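Local structure of tapirin (Caldicellulosiruptor hydrothermalis, 6N2C) at residues F196-T201 with S217-P222; N306-N311 with D324-K329; I346-V351 with T368-D373; I466-I471 with K566-I571; V487-N492 with I517-I522. The protein probably binds cellulose through its C-terminal beta-helix domain, consistent with a role in attaching the thermophilic cell to plant biomass, and carries a zinc ion. All blocks are in the same frame, centred on the assembly; numbering follows the deposited sequence.

Overall arrangement
The five contacts sample a long parallel beta-helix and the segments packed at one end of it. Interactions 2 and 3 lie on the same face of the helix and touch, their centres about 10 Å apart: strands 326-328 and 346-349 are neighbours, and L328 N to S348 O is a probable hydrogen bond of 2.8 Å. Interaction 1 involves the same face, its centre about 26 Å from that of interaction 2, and comes within about 10 Å of the zinc ion bound by H530, D532 and E551, measured from the side chain of T201. Interactions 4 and 5 touch, with centres about 13 Å apart; interaction 5 is nested in the loop that interaction 4 closes.

Interaction 1 of 5, residues F196-T201 with S217-P222; sequences FNNNIT and SDNNRP
N199 sets its side-chain amide at about a right angle to that of N219, the two amide planes 79° apart. With CG beside its own backbone N (chi1 -52°), N199 turns both polar atoms to the loop 217-222. ND2 gives a nearly straight bond to N219 OD1 at 3.0 Å, keeping the acceptor in the N199 amide plane but approaching from above the plane of the N219 carbonyl. N199 OD1 receives N220 N at 2.9 Å, also from above its carbonyl plane, and weakly N219 N. With an alanine in place of N199, the backbone N atoms of N219 and N220 would probably lose their shared acceptor, and N219 OD1 its donor. N198 ND2 reaches S217 O at 3.0 Å in the carbonyl plane, on a lone pair. T201 OG1 lies 3.5 Å from R221 CG, crossing that chain at about a right angle. D218 OD1 takes a weak bond from N199 N, and a water lies between it and I200 N; D218 OD2 forms a salt bridge with R221 NH2 and also bonds T226. The start of strand 200-203 is thus pinned to the loop joining strands 213-214 and 227-229 of the next coil, one asparagine fixing the backbone of a loop without regular structure.

Interaction 2 of 5, residues N306-N311 with D324-K329; sequences NLVTIN and DKMVLK
L307 CD1 reaches V327 because CG stands opposite the backbone N (chi1 178°) and the second torsion is +53°, which together bring this methyl 3.8 Å from V327 CG2. In the conformer given, one of two, K325 runs beside L307 and points the same way. The other face, with V308, I310, M326 and L328, is apolar: I310 CG1 lies alongside L328 CD2 at 4.0 Å, and M326 CE meets V308 CG1 at 4.1 Å, the methionine being bent at its last torsion. I300 and L298 of strand 297-300 close over M326 on that side. Between the faces, strands 307-310 and 326-328 run parallel, 16° apart, through V308 N to K325 O (3.1 Å), V327 N to V308 O (2.8 Å), and the similar bonds of I310 N and K329 N. The bonds from N306 N to D324 O and from K325 N to N306 O, beside the cis peptide before K325, are weak. On the side of T309 and V327 one water joins T309 OG1 to K329 NZ, again in one of two lysine conformers. Apolar groups therefore fill the interior of the beta-helix, while the backbone bonds, weaker only where the pair begins, hold its neighbouring coils in step.

Interaction 3 of 5, residues I346-V351 with T368-D373; sequences ILSADV and TIDAPD
L347 N to T368 O, D370 N to L347 O and A349 N to D370 O stitch strands 346-349 and 368-371 into a parallel pair whose axes are 6° apart and 4.6 Å at closest approach. The L347 carbonyl has a second neighbour, I369 CA at 3.2 Å, a CA-H...O contact of the kind that parallel strands make. Of the side chains, A349 CB and A371 CB meet at 3.6 Å. L347 and I369 share the buried face but touch loosely, with L347 CD2 to I369 CG2 at 4.4 Å; L347 rests on M326 and L328 of the preceding coil, and I369 on L389 of the following one. Past the strands, V351 and D373 lie side by side, and in the V351 conformer given, with CG2 anti to the backbone N, that methyl comes 3.4 Å from D373 OD2. The carboxylate also accepts G352 N through OD2 and pairs with K392 through OD1. Where the chain turns at P372, a water takes over from direct pairing: it donates to A349 O and accepts D373 N, each at 2.8 Å. Two coils are thus joined mainly through their backbones, with L347 and I369 on the buried face, the alanine methyls meeting near the corner, and a water satisfying the peptide groups that the turn has drawn apart.

Interaction 4 of 5, residues I466-I471 with K566-I571; sequences IRLDNI and KNIIKI
R467 N and N470 ND2 donate to I568 O and N567 O, one backbone and one side-chain hydrogen bond, each 2.8 Å long. The bond from N470 ND2 is nearly straight (172°); the acceptor lies within the N470 amide plane, but the donor stands well above the carbonyl plane of N567. A leucine in place of N470 would take this donor away, and the N567 carbonyl would probably lose its side-chain partner. A water adds a bridge between N470 O and K566 O, and the backbones of I466 and I569 form a single bridge.

Apolar contacts centre on I568, whose two branches serve different neighbours: I568 CD1 meets I471 CG1 at 3.7 Å and I568 CG2 meets L468 CD2 at 4.0 Å, both across at about a right angle.

The charged pair is R467 and K570. K570 CD sits over one face of the guanidinium. The two like charges come near without bonding to each other, an approach probably eased by a water that accepts from both R467 NH2 and K570 NZ. T463 O and N464 O hold the arginine.

N567, with positive phi, is the C-prime residue of a Schellman motif that ends helix 557-565, and the short 3-10 segment 468-470 packs against this helix exit.

Interaction 5 of 5, residues V487-N492 with I517-I522; sequences VSTGQN and ITKSGI
G490 has the most unusual backbone in this contact, with phi 84° and psi 5°, and its CA lies 3.8 Å from S520 CB. A side chain on G490 would point at the neighbouring segment and crowd S520 CB, and at these angles it would also press on the carbonyl of T489. Just before it, S488 OG accepts the amide of G490 at 3.0 Å, which makes an ST turn as the strand ends; D495 is bonded to that same hydroxyl, joining the turn to helix 494-500.

The strands themselves, 483-488 and 513-518, run parallel, their touching parts 3° apart. S488 N donates to I517 O at 2.9 Å, and S488 O receives K519 N at 3.0 Å. T518 CA comes 3.3 Å from S488 O as well, in a CA-H...O contact. With OG1 standing opposite the backbone N, T518 brings its hydroxyl 3.5 Å from S488 CB.

K519 lies along the backbone of T489: its CB is 3.4 Å from T489 O, and after a bend at chi3 the chain passes CE close to the same carbonyl. K519 NZ then bonds to I471 O, and a water links it to Q491 NE2 in one of the two conformers of that glutamine.

V487 and I517 face helix 557-565, where both touch L559. T518 instead meets A537 of strand 534-537, the next parallel strand beyond 513-518, and S520 rests on I496 of helix 494-500, which lies between the two strands in the chain.

Interaction 1 of 5, residues F196-T201 with S217-P222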
# COMPACT_ATOMS: atom_id res chain seq x y z
N PHE A 196 9.38 6.10 -12.76
CA PHE A 196 9.39 5.05 -13.74
C PHE A 196 8.89 5.64 -15.10
O PHE A 196 8.85 6.83 -15.28
CB PHE A 196 8.59 3.85 -13.29
CG PHE A 196 9.26 3.06 -12.17
CD1 PHE A 196 10.44 2.34 -12.41
CD2 PHE A 196 8.71 2.96 -10.93
CE1 PHE A 196 11.04 1.57 -11.44
CE2 PHE A 196 9.36 2.19 -9.93
CZ PHE A 196 10.53 1.53 -10.20
N ASN A 197 8.74 4.80 -16.07
CA ASN A 197 8.31 5.20 -17.41
C ASN A 197 7.44 4.10 -17.87
O ASN A 197 7.27 3.08 -17.16
CB ASN A 197 9.50 5.41 -18.30
CG ASN A 197 9.28 6.56 -19.28
OD1 ASN A 197 8.19 6.65 -19.85
ND2 ASN A 197 10.31 7.45 -19.45
N ASN A 198 6.88 4.24 -19.06
CA ASN A 198 5.88 3.28 -19.49
C ASN A 198 6.48 1.90 -19.74
O ASN A 198 7.61 1.77 -20.22
CB ASN A 198 5.19 3.72 -20.81
CG ASN A 198 4.63 5.12 -20.75
OD1 ASN A 198 5.28 6.05 -21.15
ND2 ASN A 198 3.38 5.26 -20.22
N ASN A 199 5.68 0.87 -19.45
CA ASN A 199 6.04 -0.53 -19.70
C ASN A 199 7.37 -0.98 -19.06
O ASN A 199 8.23 -1.56 -19.73
CB ASN A 199 6.01 -0.78 -21.18
CG ASN A 199 4.69 -0.32 -21.75
OD1 ASN A 199 3.64 -0.74 -21.25
ND2 ASN A 199 4.73 0.53 -22.74
N ILE A 200 7.57 -0.61 -17.78
CA ILE A 200 8.72 -1.10 -17.02
C ILE A 200 8.21 -2.26 -16.20
O ILE A 200 7.15 -2.15 -15.60
CB ILE A 200 9.45 0.03 -16.23
CG1 ILE A 200 9.98 1.06 -17.30
CG2 ILE A 200 10.58 -0.54 -15.34
CD1 ILE A 200 10.87 2.19 -16.87
N THR A 201 8.97 -3.36 -16.17
CA THR A 201 8.70 -4.49 -15.29
C THR A 201 9.86 -4.60 -14.32
O THR A 201 11.00 -4.66 -14.77
CB THR A 201 8.57 -5.77 -16.09
OG1 THR A 201 7.48 -5.66 -17.04
CG2 THR A 201 8.28 -6.92 -15.24
N SER A 217 1.46 4.57 -17.14
CA SER A 217 0.56 3.57 -17.65
C SER A 217 1.27 2.47 -18.46
O SER A 217 2.30 2.72 -19.17
CB SER A 217 -0.53 4.22 -18.54
OG SER A 217 0.07 4.54 -19.79
N ASP A 218 0.79 1.26 -18.30
CA ASP A 218 1.23 0.11 -19.05
C ASP A 218 0.26 -0.14 -20.20
O ASP A 218 -0.87 -0.53 -20.05
CB ASP A 218 1.34 -1.09 -18.18
CG ASP A 218 2.56 -1.03 -17.20
OD1 ASP A 218 3.54 -0.24 -17.44
OD2 ASP A 218 2.46 -1.74 -16.19
N ASN A 219 0.74 0.12 -21.39
CA ASN A 219 -0.06 0.03 -22.61
C ASN A 219 0.47 -1.06 -23.51
O ASN A 219 -0.17 -1.39 -24.48
CB ASN A 219 -0.08 1.42 -23.36
CG ASN A 219 1.30 2.11 -23.42
OD1 ASN A 219 2.24 1.54 -24.00
ND2 ASN A 219 1.42 3.31 -22.80
N ASN A 220 1.64 -1.60 -23.19
CA ASN A 220 2.34 -2.61 -23.97
C ASN A 220 3.40 -3.31 -23.07
O ASN A 220 4.58 -3.32 -23.38
CB ASN A 220 3.00 -1.96 -25.19
CG ASN A 220 3.66 -2.98 -26.13
OD1 ASN A 220 3.25 -4.13 -26.18
ND2 ASN A 220 4.68 -2.55 -26.87
N ARG A 221 2.95 -3.85 -21.92
CA ARG A 221 3.86 -4.44 -20.93
C ARG A 221 3.71 -5.97 -21.09
O ARG A 221 2.58 -6.52 -20.88
CB ARG A 221 3.53 -3.98 -19.50
CG ARG A 221 4.59 -4.34 -18.48
CD ARG A 221 4.03 -4.56 -17.08
NE ARG A 221 3.00 -5.61 -16.95
CZ ARG A 221 1.69 -5.44 -16.72
NH1 ARG A 221 0.89 -6.49 -16.64
NH2 ARG A 221 1.15 -4.25 -16.57
N PRO A 222 4.80 -6.66 -21.51
CA PRO A 222 4.70 -8.13 -21.72
C PRO A 222 4.57 -8.93 -20.40
O PRO A 222 3.88 -9.94 -20.41
CB PRO A 222 6.00 -8.47 -22.46
CG PRO A 222 6.98 -7.41 -22.01
CD PRO A 222 6.18 -6.16 -21.69
O HOH W 1 5.60 0.24 -15.92

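Interaction 2 of 5, residues N306-N311 with D324-K329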
# COMPACT_ATOMS: atom_id res chain seq x y z
N ASN A 306 -14.50 -1.28 -8.97
CA ASN A 306 -13.32 -1.43 -8.07
C ASN A 306 -13.56 -2.62 -7.21
O ASN A 306 -14.71 -3.11 -6.97
CB ASN A 306 -13.17 -0.21 -7.22
CG ASN A 306 -12.87 1.01 -8.00
OD1 ASN A 306 -11.81 1.10 -8.71
ND2 ASN A 306 -13.69 2.07 -7.78
N LEU A 307 -12.49 -3.12 -6.57
CA LEU A 307 -12.69 -4.21 -5.61
C LEU A 307 -11.57 -4.10 -4.57
O LEU A 307 -10.41 -4.12 -4.94
CB LEU A 307 -12.59 -5.55 -6.27
CG LEU A 307 -12.72 -6.80 -5.36
CD1 LEU A 307 -13.97 -6.73 -4.56
CD2 LEU A 307 -12.57 -8.10 -6.10
N VAL A 308 -11.93 -3.86 -3.34
CA VAL A 308 -10.99 -3.90 -2.22
C VAL A 308 -11.39 -5.13 -1.35
O VAL A 308 -12.47 -5.16 -0.77
CB VAL A 308 -10.99 -2.65 -1.36
CG1 VAL A 308 -10.03 -2.87 -0.18
CG2 VAL A 308 -10.56 -1.44 -2.19
N THR A 309 -10.54 -6.19 -1.36
CA THR A 309 -10.78 -7.39 -0.63
C THR A 309 -9.89 -7.42 0.64
O THR A 309 -8.65 -7.23 0.50
CB THR A 309 -10.45 -8.59 -1.52
OG1 THR A 309 -11.34 -8.60 -2.66
CG2 THR A 309 -10.67 -9.84 -0.78
N ILE A 310 -10.48 -7.61 1.81
CA ILE A 310 -9.77 -7.61 3.09
C ILE A 310 -9.78 -9.00 3.68
O ILE A 310 -10.86 -9.57 3.95
CB ILE A 310 -10.42 -6.64 4.11
CG1 ILE A 310 -10.52 -5.21 3.58
CG2 ILE A 310 -9.73 -6.66 5.50
CD1 ILE A 310 -9.23 -4.55 3.19
N ASN A 311 -8.58 -9.60 3.85
CA ASN A 311 -8.40 -10.93 4.42
C ASN A 311 -8.25 -10.96 5.97
O ASN A 311 -8.69 -11.95 6.60
CB ASN A 311 -7.26 -11.65 3.68
CG ASN A 311 -7.67 -12.05 2.29
OD1 ASN A 311 -8.47 -12.96 2.14
ND2 ASN A 311 -7.05 -11.50 1.28
N ASP A 324 -18.93 0.46 -6.27
CA ASP A 324 -18.65 -0.94 -6.01
C ASP A 324 -17.14 -1.12 -6.01
O ASP A 324 -16.51 -0.56 -6.90
CB ASP A 324 -19.33 -1.88 -7.00
CG ASP A 324 -19.02 -1.57 -8.48
OD1 ASP A 324 -19.05 -0.38 -8.95
OD2 ASP A 324 -18.71 -2.52 -9.18
N LYS A 325 -16.53 -1.87 -5.08
CA LYS A 325 -17.06 -2.40 -3.83
C LYS A 325 -15.90 -2.72 -2.85
O LYS A 325 -14.72 -2.61 -3.18
CB LYS A 325 -17.89 -3.67 -4.04
CG LYS A 325 -17.18 -4.84 -4.69
CD LYS A 325 -18.19 -5.96 -5.00
CE LYS A 325 -17.66 -7.10 -5.87
NZ LYS A 325 -18.62 -8.23 -5.95
N MET A 326 -16.28 -3.05 -1.64
CA MET A 326 -15.34 -3.60 -0.62
C MET A 326 -15.92 -4.96 -0.22
O MET A 326 -17.16 -5.03 -0.05
CB MET A 326 -15.29 -2.77 0.58
CG MET A 326 -14.34 -3.34 1.64
SD MET A 326 -14.13 -2.15 2.98
CE MET A 326 -12.67 -1.39 2.56
N VAL A 327 -15.08 -6.00 -0.19
CA VAL A 327 -15.43 -7.32 0.36
C VAL A 327 -14.63 -7.67 1.63
O VAL A 327 -13.39 -7.55 1.59
CB VAL A 327 -15.20 -8.40 -0.70
CG1 VAL A 327 -15.35 -9.83 -0.13
CG2 VAL A 327 -16.21 -8.21 -1.87
N LEU A 328 -15.33 -8.02 2.72
CA LEU A 328 -14.68 -8.53 3.96
C LEU A 328 -14.73 -10.04 3.90
O LEU A 328 -15.81 -10.63 3.90
CB LEU A 328 -15.35 -7.98 5.19
CG LEU A 328 -15.53 -6.48 5.28
CD1 LEU A 328 -16.14 -6.12 6.58
CD2 LEU A 328 -14.24 -5.73 5.01
N LYS A 329 -13.57 -10.68 3.75
CA LYS A 329 -13.50 -12.13 3.75
C LYS A 329 -13.80 -12.70 5.15
O LYS A 329 -13.85 -11.96 6.14
CB LYS A 329 -12.14 -12.61 3.24
CG LYS A 329 -11.87 -12.27 1.77
CD LYS A 329 -12.96 -12.85 0.83
CE LYS A 329 -12.51 -13.22 -0.57
NZ LYS A 329 -13.59 -13.27 -1.61
O HOH W 2 -16.37 -4.87 -8.05
O HOH W 3 -13.21 -10.53 -3.16

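Interaction 3 of 5, residues I346-V351 with T368-D373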
# COMPACT_ATOMS: atom_id res chain seq x y z
N ILE A 346 -21.08 -0.26 -2.18
CA ILE A 346 -21.44 -1.58 -1.71
C ILE A 346 -20.31 -2.10 -0.71
O ILE A 346 -19.13 -2.11 -1.08
CB ILE A 346 -21.49 -2.59 -2.84
CG1 ILE A 346 -22.56 -2.17 -3.84
CG2 ILE A 346 -21.81 -3.98 -2.27
CD1 ILE A 346 -22.64 -3.08 -5.06
N LEU A 347 -20.73 -2.53 0.46
CA LEU A 347 -19.89 -3.30 1.44
C LEU A 347 -20.53 -4.66 1.56
O LEU A 347 -21.69 -4.79 2.04
CB LEU A 347 -19.89 -2.66 2.83
CG LEU A 347 -19.10 -3.36 3.97
CD1 LEU A 347 -17.66 -3.57 3.54
CD2 LEU A 347 -19.26 -2.64 5.26
N SER A 348 -19.78 -5.68 1.18
CA SER A 348 -20.15 -7.06 1.27
C SER A 348 -19.24 -7.81 2.22
O SER A 348 -18.02 -7.61 2.19
CB SER A 348 -20.02 -7.65 -0.12
OG SER A 348 -20.41 -8.99 -0.19
N ALA A 349 -19.79 -8.68 3.06
CA ALA A 349 -19.02 -9.33 4.11
C ALA A 349 -19.44 -10.74 4.34
O ALA A 349 -20.64 -11.07 4.35
CB ALA A 349 -19.09 -8.54 5.40
N ASP A 350 -18.46 -11.59 4.57
CA ASP A 350 -18.69 -13.02 4.75
C ASP A 350 -18.83 -13.38 6.19
O ASP A 350 -18.88 -12.52 7.09
CB ASP A 350 -17.54 -13.81 4.07
CG ASP A 350 -17.42 -13.58 2.57
OD1 ASP A 350 -18.40 -13.23 1.87
OD2 ASP A 350 -16.28 -13.74 2.08
N VAL A 351 -18.99 -14.67 6.45
CA VAL A 351 -19.14 -15.20 7.83
C VAL A 351 -18.12 -14.70 8.86
O VAL A 351 -16.94 -14.60 8.58
CB VAL A 351 -19.14 -16.76 7.82
CG1 VAL A 351 -17.82 -17.31 7.25
CG2 VAL A 351 -19.41 -17.35 9.19
N THR A 368 -25.42 0.11 0.06
CA THR A 368 -25.66 -1.28 0.39
C THR A 368 -24.65 -1.82 1.38
O THR A 368 -23.43 -1.64 1.18
CB THR A 368 -25.57 -2.15 -0.85
OG1 THR A 368 -26.54 -1.73 -1.86
CG2 THR A 368 -25.86 -3.57 -0.54
N ILE A 369 -25.15 -2.46 2.42
CA ILE A 369 -24.37 -3.40 3.19
C ILE A 369 -25.00 -4.78 3.05
O ILE A 369 -26.09 -5.03 3.52
CB ILE A 369 -24.24 -2.96 4.67
CG1 ILE A 369 -23.65 -1.52 4.79
CG2 ILE A 369 -23.44 -3.95 5.46
CD1 ILE A 369 -23.57 -0.97 6.23
N ASP A 370 -24.25 -5.69 2.46
CA ASP A 370 -24.70 -7.07 2.29
C ASP A 370 -23.82 -7.96 3.09
O ASP A 370 -22.75 -8.41 2.62
CB ASP A 370 -24.59 -7.41 0.82
CG ASP A 370 -25.03 -8.86 0.52
OD1 ASP A 370 -25.54 -9.59 1.37
OD2 ASP A 370 -24.85 -9.22 -0.60
N ALA A 371 -24.25 -8.19 4.31
CA ALA A 371 -23.38 -8.79 5.37
C ALA A 371 -24.22 -9.53 6.37
O ALA A 371 -24.21 -9.20 7.55
CB ALA A 371 -22.57 -7.68 6.04
N PRO A 372 -24.94 -10.58 5.91
CA PRO A 372 -26.02 -11.12 6.75
C PRO A 372 -25.55 -11.73 8.06
O PRO A 372 -26.35 -11.85 8.96
CB PRO A 372 -26.66 -12.17 5.83
CG PRO A 372 -25.49 -12.63 4.99
CD PRO A 372 -24.83 -11.31 4.64
N ASP A 373 -24.27 -12.15 8.18
CA ASP A 373 -23.72 -12.65 9.44
C ASP A 373 -22.94 -11.63 10.27
O ASP A 373 -22.35 -11.96 11.34
CB ASP A 373 -22.80 -13.90 9.22
CG ASP A 373 -22.49 -14.62 10.50
OD1 ASP A 373 -23.45 -14.80 11.34
OD2 ASP A 373 -21.31 -14.97 10.80
O HOH W 4 -21.93 -11.54 6.83

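Interaction 4 of 5, residues I466-I471 with K566-I571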
# COMPACT_ATOMS: atom_id res chain seq x y z
N ILE A 466 22.50 2.86 5.79
CA ILE A 466 22.92 3.24 4.48
C ILE A 466 23.23 4.72 4.50
O ILE A 466 22.39 5.57 4.78
CB ILE A 466 21.95 2.83 3.30
CG1 ILE A 466 22.56 3.20 1.99
CG2 ILE A 466 20.56 3.40 3.46
CD1 ILE A 466 21.93 2.67 0.72
N ARG A 467 24.45 5.06 4.06
CA ARG A 467 25.00 6.43 4.30
C ARG A 467 25.68 6.85 3.01
O ARG A 467 26.94 6.76 2.91
CB ARG A 467 26.00 6.41 5.45
CG ARG A 467 25.30 6.03 6.72
CD ARG A 467 26.19 6.03 7.92
NE ARG A 467 25.52 5.46 9.03
CZ ARG A 467 26.11 5.17 10.20
NH1 ARG A 467 27.36 5.62 10.46
NH2 ARG A 467 25.45 4.47 11.11
N LEU A 468 24.90 7.37 2.06
CA LEU A 468 25.48 7.74 0.79
C LEU A 468 26.45 8.92 0.91
O LEU A 468 27.32 9.10 0.08
CB LEU A 468 24.44 7.90 -0.29
CG LEU A 468 23.61 6.63 -0.54
CD1 LEU A 468 22.48 6.89 -1.56
CD2 LEU A 468 24.46 5.43 -0.89
N ASP A 469 26.33 9.70 1.98
CA ASP A 469 27.29 10.79 2.22
C ASP A 469 28.65 10.29 2.61
O ASP A 469 29.59 11.12 2.66
CB ASP A 469 26.76 11.76 3.29
CG ASP A 469 25.65 12.68 2.75
OD1 ASP A 469 25.42 12.79 1.53
OD2 ASP A 469 25.06 13.37 3.57
N ASN A 470 28.81 8.98 2.90
CA ASN A 470 30.09 8.39 3.18
C ASN A 470 30.83 8.05 1.88
O ASN A 470 31.91 7.46 1.96
CB ASN A 470 30.01 7.22 4.13
CG ASN A 470 29.73 7.67 5.53
OD1 ASN A 470 29.91 8.89 5.84
ND2 ASN A 470 29.42 6.73 6.43
N ILE A 471 30.27 8.36 0.71
CA ILE A 471 30.99 8.23 -0.54
C ILE A 471 31.82 9.52 -0.70
O ILE A 471 31.25 10.56 -1.05
CB ILE A 471 30.06 8.07 -1.75
CG1 ILE A 471 29.17 6.84 -1.65
CG2 ILE A 471 30.84 8.05 -3.02
CD1 ILE A 471 28.03 6.89 -2.59
N LYS A 566 33.97 1.29 3.83
CA LYS A 566 33.79 2.72 3.84
C LYS A 566 32.60 3.18 4.62
O LYS A 566 32.35 4.40 4.70
CB LYS A 566 33.74 3.25 2.43
CG LYS A 566 34.88 2.94 1.49
CD LYS A 566 36.28 3.19 2.11
CE LYS A 566 37.34 3.18 1.05
NZ LYS A 566 38.67 2.99 1.68
N ASN A 567 31.93 2.28 5.33
CA ASN A 567 30.73 2.54 6.07
C ASN A 567 29.66 3.25 5.22
O ASN A 567 28.82 4.04 5.75
CB ASN A 567 30.96 3.38 7.35
CG ASN A 567 31.80 2.67 8.45
OD1 ASN A 567 32.15 3.33 9.43
ND2 ASN A 567 32.06 1.38 8.34
N ILE A 568 29.60 2.93 3.91
CA ILE A 568 28.53 3.41 3.07
C ILE A 568 27.28 2.55 3.36
O ILE A 568 26.14 3.01 3.26
CB ILE A 568 28.95 3.40 1.58
CG1 ILE A 568 30.03 4.37 1.34
CG2 ILE A 568 27.74 3.67 0.66
CD1 ILE A 568 30.84 4.11 0.11
N ILE A 569 27.51 1.29 3.73
CA ILE A 569 26.47 0.48 4.36
C ILE A 569 26.98 -0.10 5.62
O ILE A 569 28.17 -0.29 5.81
CB ILE A 569 25.92 -0.61 3.38
CG1 ILE A 569 27.04 -1.61 3.00
CG2 ILE A 569 25.30 0.06 2.16
CD1 ILE A 569 26.60 -2.82 2.18
N LYS A 570 26.05 -0.35 6.53
CA LYS A 570 26.34 -1.05 7.79
C LYS A 570 25.31 -2.15 7.86
O LYS A 570 24.07 -1.85 7.68
CB LYS A 570 26.23 -0.07 9.01
CG LYS A 570 27.40 0.90 9.14
CD LYS A 570 27.74 1.26 10.62
CE LYS A 570 29.04 2.03 10.70
NZ LYS A 570 29.33 2.44 12.12
N ILE A 571 25.75 -3.36 8.21
CA ILE A 571 24.86 -4.52 8.35
C ILE A 571 24.88 -4.94 9.79
O ILE A 571 25.96 -5.23 10.33
CB ILE A 571 25.24 -5.68 7.43
CG1 ILE A 571 25.21 -5.25 5.95
CG2 ILE A 571 24.32 -6.90 7.67
CD1 ILE A 571 25.90 -6.25 5.04
O HOH W 5 26.83 3.67 13.56
O HOH W 6 33.99 6.78 4.14

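Interaction 5 of 5, residues V487-N492 with I517-I522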
# COMPACT_ATOMS: atom_id res chain seq x y z
N VAL A 487 30.85 3.31 -7.88
CA VAL A 487 30.60 4.03 -6.65
C VAL A 487 31.04 5.45 -6.99
O VAL A 487 32.21 5.63 -7.29
CB VAL A 487 31.32 3.51 -5.39
CG1 VAL A 487 30.76 4.17 -4.12
CG2 VAL A 487 31.12 1.96 -5.22
N SER A 488 30.05 6.39 -6.99
CA SER A 488 30.27 7.71 -7.54
C SER A 488 29.95 8.81 -6.57
O SER A 488 28.91 8.77 -5.93
CB SER A 488 29.46 7.89 -8.79
OG SER A 488 29.75 9.18 -9.41
N THR A 489 30.85 9.83 -6.51
CA THR A 489 30.59 11.04 -5.74
C THR A 489 29.63 11.92 -6.53
O THR A 489 29.07 12.88 -5.94
CB THR A 489 31.87 11.86 -5.45
OG1 THR A 489 32.48 12.16 -6.70
CG2 THR A 489 32.86 11.13 -4.58
N GLY A 490 29.40 11.67 -7.81
CA GLY A 490 28.55 12.50 -8.62
C GLY A 490 29.26 13.73 -9.21
O GLY A 490 28.64 14.53 -9.84
N GLN A 491 30.56 13.87 -9.02
CA GLN A 491 31.27 15.03 -9.59
C GLN A 491 31.35 14.89 -11.11
O GLN A 491 31.11 15.88 -11.83
CB GLN A 491 32.65 15.17 -8.97
CG GLN A 491 32.57 15.54 -7.50
CD GLN A 491 33.81 15.18 -6.71
OE1 GLN A 491 34.93 15.17 -7.25
NE2 GLN A 491 33.63 14.91 -5.43
N ASN A 492 31.57 13.68 -11.61
CA ASN A 492 31.60 13.47 -13.08
C ASN A 492 30.22 13.01 -13.58
O ASN A 492 29.77 11.88 -13.41
CB ASN A 492 32.72 12.51 -13.45
CG ASN A 492 32.88 12.30 -14.97
OD1 ASN A 492 31.94 12.49 -15.77
ND2 ASN A 492 34.07 11.85 -15.36
N ILE A 517 26.05 2.89 -7.26
CA ILE A 517 25.81 3.46 -5.96
C ILE A 517 26.33 4.89 -6.01
O ILE A 517 27.58 5.05 -6.15
CB ILE A 517 26.48 2.70 -4.84
CG1 ILE A 517 26.02 1.21 -4.81
CG2 ILE A 517 26.10 3.36 -3.49
CD1 ILE A 517 26.92 0.31 -5.67
N THR A 518 25.47 5.89 -5.86
CA THR A 518 25.94 7.26 -6.22
C THR A 518 25.33 8.34 -5.40
O THR A 518 24.23 8.17 -4.86
CB THR A 518 25.68 7.57 -7.66
OG1 THR A 518 26.18 8.91 -7.97
CG2 THR A 518 24.22 7.53 -8.04
N LYS A 519 26.14 9.37 -5.09
CA LYS A 519 25.61 10.55 -4.41
C LYS A 519 24.80 11.44 -5.33
O LYS A 519 24.08 12.32 -4.86
CB LYS A 519 26.74 11.40 -3.88
CG LYS A 519 27.46 10.85 -2.72
CD LYS A 519 28.10 11.94 -1.76
CE LYS A 519 29.25 12.65 -2.41
NZ LYS A 519 30.18 13.29 -1.39
N SER A 520 24.90 11.28 -6.62
CA SER A 520 24.07 11.95 -7.63
C SER A 520 22.71 11.26 -7.72
O SER A 520 22.44 10.30 -6.98
CB SER A 520 24.76 11.99 -9.04
OG SER A 520 24.86 10.70 -9.67
N GLY A 521 21.89 11.75 -8.64
CA GLY A 521 20.80 10.91 -9.14
C GLY A 521 21.30 9.96 -10.21
O GLY A 521 22.49 9.93 -10.50
N ILE A 522 20.41 9.18 -10.73
CA ILE A 522 20.62 8.25 -11.82
C ILE A 522 19.58 8.44 -12.86
O ILE A 522 18.42 8.21 -12.60
CB ILE A 522 20.64 6.75 -11.41
CG1 ILE A 522 21.73 6.48 -10.40
CG2 ILE A 522 20.85 5.89 -12.63
CD1 ILE A 522 21.68 5.14 -9.67
O HOH W 7 32.07 14.73 -3.22